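Long-range contacts in mannan endo-1,4-beta-mannosidase (Cryptopygus antarcticus, PDB 4OOU), which hydrolyses internal beta-1,4-mannosidic linkages in mannans, galactomannans and glucomannans, releasing mainly short manno-oligosaccharides: residues F44-Y49 with Q342-G347; Q192-D197 with G253-Y258. One frame throughout, in Å; residues are numbered along the deposited sequence.

Both contacts illustrate how a TIM barrel joins the loops that follow neighbouring strands. Along the chain the order is 44-49, 192-197, 253-258, 342-347, so both segments of interaction 2 fall between those of interaction 1. Interaction 1 ties the loop after strand 35-43 to the loop after strand 337-340, the parallel pair that closes the barrel. Interaction 2 joins the loops that follow strands 179-180 and 238-241, roughly halfway round. The contacts lie on opposite sides of the chain's centre, their centres 32 Å apart and their nearest atoms about 17 Å apart, and do not touch. Both lie among loops at the C-terminal strand ends, where Glu-181 and Glu-312 are the probable acid/base and nucleophile.

Interaction 1 of 2, residues F44-Y49 with Q342-G347; sequences FAWRSY and QFNSGG
The closure of the TIM barrel, where strands 35-43 and 337-340 end side by side, brings Phe-44 and Ala-45 against Gln-342 and Asn-344. Asn-344 carries much of the contact. Its backbone N donates to Phe-44 O (2.9 Å) in a nearly straight bond, while its side-chain ND2 donates to Trp-46 O at 3.0 Å. At the other end of the same amide, OD1 accepts from Gly-346 N (2.9 Å), forming an Asx turn; with both ends engaged, the amide's rotation is fixed. CG lies between the backbone N and carbonyl carbon (chi1 72°), which brings ND2 over one face of the Trp-46 indole, 3.4 Å above its plane. The amide of Gln-342 stands over the same face, almost perpendicular to the ring (87°), and Tyr-49 CD1 lies over the opposite face. Deeper in, Phe-343 CB meets the edge of the Phe-44 ring at CD1 (4.1 Å). The peptide bonds preceding Ala-45 and Gln-342 are both cis. Trp-341 and Trp-83, which bind substrate, lie alongside, and the cis bond linking Trp-341 to Gln-342 at the end of the eighth strand is a hallmark of the glycoside hydrolase family 5 active site.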
# COMPACT_ATOMS: atom_id res chain seq x y z
N PHE A 44 3.09 -3.97 -9.13
CA PHE A 44 2.96 -5.01 -10.14
C PHE A 44 1.71 -4.78 -10.97
O PHE A 44 1.81 -4.73 -12.22
CB PHE A 44 3.06 -6.44 -9.59
CG PHE A 44 4.48 -6.89 -9.25
CD1 PHE A 44 5.61 -6.30 -9.83
CD2 PHE A 44 4.68 -7.94 -8.35
CE1 PHE A 44 6.90 -6.73 -9.51
CE2 PHE A 44 5.97 -8.38 -8.04
CZ PHE A 44 7.07 -7.76 -8.62
N ALA A 45 0.54 -4.63 -10.35
CA ALA A 45 0.23 -4.91 -8.93
C ALA A 45 -0.31 -6.34 -8.83
O ALA A 45 -0.63 -6.81 -7.74
CB ALA A 45 -0.84 -3.94 -8.42
N TRP A 46 -0.45 -6.99 -9.98
CA TRP A 46 -0.82 -8.40 -10.04
C TRP A 46 -0.34 -8.98 -11.37
O TRP A 46 0.20 -8.29 -12.21
CB TRP A 46 -2.33 -8.54 -9.88
CG TRP A 46 -3.09 -7.78 -10.89
CD1 TRP A 46 -3.35 -8.18 -12.17
CD2 TRP A 46 -3.66 -6.48 -10.75
NE1 TRP A 46 -4.07 -7.21 -12.83
CE2 TRP A 46 -4.28 -6.16 -11.98
CE3 TRP A 46 -3.73 -5.56 -9.69
CZ2 TRP A 46 -4.95 -4.94 -12.19
CZ3 TRP A 46 -4.42 -4.35 -9.90
CH2 TRP A 46 -5.02 -4.06 -11.15
N ARG A 47 -0.48 -10.28 -11.52
CA ARG A 47 -0.31 -10.92 -12.81
C ARG A 47 -1.72 -11.37 -13.20
O ARG A 47 -2.26 -10.97 -14.22
CB ARG A 47 0.70 -12.07 -12.66
CG ARG A 47 0.67 -13.16 -13.72
CD ARG A 47 0.90 -12.64 -15.12
NE ARG A 47 1.37 -13.65 -16.11
CZ ARG A 47 1.06 -14.96 -16.15
NH1 ARG A 47 0.25 -15.59 -15.27
NH2 ARG A 47 1.60 -15.69 -17.12
N SER A 48 -2.31 -12.16 -12.32
CA SER A 48 -3.72 -12.47 -12.34
C SER A 48 -4.49 -11.84 -11.16
O SER A 48 -4.18 -12.12 -9.98
CB SER A 48 -3.90 -13.98 -12.32
OG SER A 48 -3.23 -14.56 -13.41
N TYR A 49 -5.51 -11.04 -11.49
CA TYR A 49 -6.13 -10.08 -10.54
C TYR A 49 -6.85 -10.74 -9.41
O TYR A 49 -7.98 -11.13 -9.55
CB TYR A 49 -7.10 -9.16 -11.31
CG TYR A 49 -7.87 -8.12 -10.49
CD1 TYR A 49 -7.22 -7.01 -9.91
CD2 TYR A 49 -9.26 -8.21 -10.36
CE1 TYR A 49 -7.94 -6.05 -9.19
CE2 TYR A 49 -9.97 -7.24 -9.66
CZ TYR A 49 -9.32 -6.17 -9.06
OH TYR A 49 -10.08 -5.23 -8.35
N GLN A 342 1.64 0.44 -13.89
CA GLN A 342 1.98 -0.76 -13.07
C GLN A 342 2.69 -1.71 -14.01
O GLN A 342 2.58 -1.57 -15.25
CB GLN A 342 0.74 -1.44 -12.51
CG GLN A 342 -0.08 -2.12 -13.59
CD GLN A 342 -1.42 -2.67 -13.14
OE1 GLN A 342 -2.41 -2.61 -13.88
NE2 GLN A 342 -1.46 -3.24 -11.93
N PHE A 343 3.36 -2.71 -13.47
CA PHE A 343 4.33 -3.45 -14.27
C PHE A 343 3.67 -4.32 -15.35
O PHE A 343 4.17 -4.41 -16.48
CB PHE A 343 5.25 -4.29 -13.40
CG PHE A 343 6.68 -4.24 -13.84
CD1 PHE A 343 7.36 -3.02 -13.87
CD2 PHE A 343 7.35 -5.40 -14.24
CE1 PHE A 343 8.68 -2.97 -14.28
CE2 PHE A 343 8.67 -5.35 -14.66
CZ PHE A 343 9.34 -4.13 -14.69
N ASN A 344 2.55 -4.94 -15.02
CA ASN A 344 1.84 -5.73 -16.04
C ASN A 344 1.23 -4.91 -17.21
O ASN A 344 0.66 -5.50 -18.13
CB ASN A 344 0.76 -6.55 -15.37
CG ASN A 344 -0.39 -5.70 -14.92
OD1 ASN A 344 -0.71 -4.71 -15.57
ND2 ASN A 344 -1.03 -6.10 -13.83
N SER A 345 1.31 -3.57 -17.12
CA SER A 345 1.12 -2.63 -18.23
C SER A 345 -0.34 -2.47 -18.62
O SER A 345 -0.65 -1.85 -19.63
CB SER A 345 1.95 -3.03 -19.47
OG SER A 345 3.35 -2.90 -19.24
N GLY A 346 -1.24 -2.99 -17.80
CA GLY A 346 -2.64 -3.02 -18.13
C GLY A 346 -3.49 -1.97 -17.45
O GLY A 346 -3.31 -1.66 -16.26
N GLY A 347 -4.43 -1.44 -18.22
CA GLY A 347 -5.47 -0.58 -17.72
C GLY A 347 -5.22 0.90 -17.95
O GLY A 347 -4.29 1.31 -18.65

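Interaction 2 of 2, residues Q192-D197 with G253-Y258; sequences QNSCYD and GYRNHY
His-257 reaches across to the backbone of Cys-195 and Asp-197, and its side chain can be followed outward atom by atom. CB lies 4.3 Å from Cys-195 O. The next bond sets CG anti to its own carbonyl carbon (chi1 -79°), which swings the ring toward the turn at 193-197; CG then stands 3.9 Å from Cys-195 O. On the CD2 branch the same oxygen is modelled too close to carry any weight. On the other branch, ND1 makes a weak hydrogen bond to Thr-247 OG1, and CE1 passes 3.9 Å from Asp-197 O. The tip, NE2, donates to Asp-197 O at 3.3 Å (154°); the acceptor lies practically in the imidazole plane, although the donor sits well above the carbonyl plane. These are beta-alpha loops of the TIM barrel, one following strands 173-177 and 179-180 and the other following 238-241, which pairs in parallel with 173-177, and a disulfide from Cys-195 to Cys-262 in helix 260-267 fastens them further. A leucine in place of His-257 would probably leave Asp-197 O without this donor and Thr-247 OG1 without its weak partner. One face of the imidazole is overlain by Arg-255 CG, 3.4 Å above its plane. Farther along that arginine, CD packs on Ser-194 O at 3.6 Å, and Ser-194 OG lies over a face of the guanidinium, whose NH1 forms a salt bridge with Asp-250. The carboxylate of Asp-197 turns elsewhere, hydrogen-bonding to Ser-199.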
# COMPACT_ATOMS: atom_id res chain seq x y z
N GLN A 192 -20.67 15.48 12.71
CA GLN A 192 -20.07 16.47 13.62
C GLN A 192 -18.53 16.29 13.75
O GLN A 192 -17.76 17.27 13.69
CB GLN A 192 -20.73 16.40 15.00
N ASN A 193 -18.12 15.02 13.92
CA ASN A 193 -16.71 14.61 14.04
C ASN A 193 -16.04 14.59 12.67
O ASN A 193 -16.46 13.85 11.78
CB ASN A 193 -16.66 13.22 14.67
CG ASN A 193 -15.24 12.71 14.90
OD1 ASN A 193 -15.06 11.70 15.58
ND2 ASN A 193 -14.24 13.36 14.31
N SER A 194 -14.98 15.38 12.51
CA SER A 194 -14.44 15.69 11.18
C SER A 194 -13.52 14.61 10.58
O SER A 194 -13.25 14.65 9.37
CB SER A 194 -13.75 17.05 11.20
OG SER A 194 -12.52 16.96 11.86
N CYS A 195 -13.02 13.69 11.42
CA CYS A 195 -12.62 12.37 10.95
C CYS A 195 -13.63 11.63 10.07
O CYS A 195 -13.21 10.78 9.26
CB CYS A 195 -12.34 11.40 12.10
SG CYS A 195 -10.99 11.88 13.18
N TYR A 196 -14.94 11.87 10.26
CA TYR A 196 -15.99 11.19 9.47
C TYR A 196 -16.65 12.11 8.41
O TYR A 196 -17.25 11.61 7.46
CB TYR A 196 -17.04 10.53 10.39
CG TYR A 196 -16.46 9.68 11.54
CD1 TYR A 196 -15.29 8.94 11.37
CD2 TYR A 196 -17.09 9.65 12.80
CE1 TYR A 196 -14.75 8.19 12.43
CE2 TYR A 196 -16.57 8.89 13.86
CZ TYR A 196 -15.39 8.16 13.66
OH TYR A 196 -14.84 7.39 14.67
N ASP A 197 -16.54 13.43 8.53
CA ASP A 197 -17.22 14.31 7.56
C ASP A 197 -16.51 14.26 6.22
O ASP A 197 -15.33 14.55 6.15
CB ASP A 197 -17.26 15.76 8.06
CG ASP A 197 -18.05 16.69 7.13
OD1 ASP A 197 -17.56 17.03 6.04
OD2 ASP A 197 -19.17 17.08 7.52
N GLY A 253 -6.93 23.07 3.43
CA GLY A 253 -8.35 22.84 3.72
C GLY A 253 -8.83 21.41 3.57
O GLY A 253 -10.01 21.11 3.75
N TYR A 254 -7.92 20.51 3.24
CA TYR A 254 -8.24 19.10 3.13
C TYR A 254 -8.23 18.48 4.52
O TYR A 254 -7.91 19.15 5.51
CB TYR A 254 -7.19 18.40 2.30
CG TYR A 254 -6.89 19.02 0.97
CD1 TYR A 254 -7.88 19.73 0.24
CD2 TYR A 254 -5.64 18.84 0.39
CE1 TYR A 254 -7.59 20.26 -1.00
CE2 TYR A 254 -5.36 19.36 -0.86
CZ TYR A 254 -6.34 20.07 -1.54
OH TYR A 254 -6.02 20.61 -2.78
N ARG A 255 -8.52 17.19 4.58
CA ARG A 255 -8.56 16.46 5.84
C ARG A 255 -7.71 15.21 5.77
O ARG A 255 -7.78 14.47 4.81
CB ARG A 255 -10.01 16.09 6.13
CG ARG A 255 -10.24 15.32 7.42
CD ARG A 255 -10.12 16.19 8.66
NE ARG A 255 -10.84 17.46 8.53
CZ ARG A 255 -10.30 18.67 8.69
NH1 ARG A 255 -9.01 18.82 9.00
NH2 ARG A 255 -11.07 19.75 8.53
N ASN A 256 -6.89 14.99 6.79
CA ASN A 256 -6.17 13.73 6.96
C ASN A 256 -7.08 12.78 7.72
O ASN A 256 -7.17 12.84 8.94
CB ASN A 256 -4.86 13.96 7.73
CG ASN A 256 -4.03 12.69 7.92
OD1 ASN A 256 -4.42 11.57 7.54
ND2 ASN A 256 -2.86 12.86 8.53
N HIS A 257 -7.75 11.88 7.00
CA HIS A 257 -8.70 10.98 7.63
C HIS A 257 -8.09 9.78 8.31
O HIS A 257 -8.84 9.02 8.90
CB HIS A 257 -9.72 10.47 6.62
CG HIS A 257 -10.80 11.45 6.33
ND1 HIS A 257 -10.72 12.36 5.31
CD2 HIS A 257 -11.98 11.67 6.95
CE1 HIS A 257 -11.81 13.10 5.29
NE2 HIS A 257 -12.60 12.71 6.29
N TYR A 258 -6.77 9.60 8.24
CA TYR A 258 -6.14 8.36 8.71
C TYR A 258 -5.06 8.58 9.78
O TYR A 258 -4.29 7.66 10.10
CB TYR A 258 -5.59 7.57 7.52
CG TYR A 258 -6.63 7.32 6.42
CD1 TYR A 258 -6.84 8.23 5.42
CD2 TYR A 258 -7.39 6.16 6.39
CE1 TYR A 258 -7.76 8.00 4.41
CE2 TYR A 258 -8.31 5.93 5.39
CZ TYR A 258 -8.50 6.86 4.40
OH TYR A 258 -9.42 6.67 3.38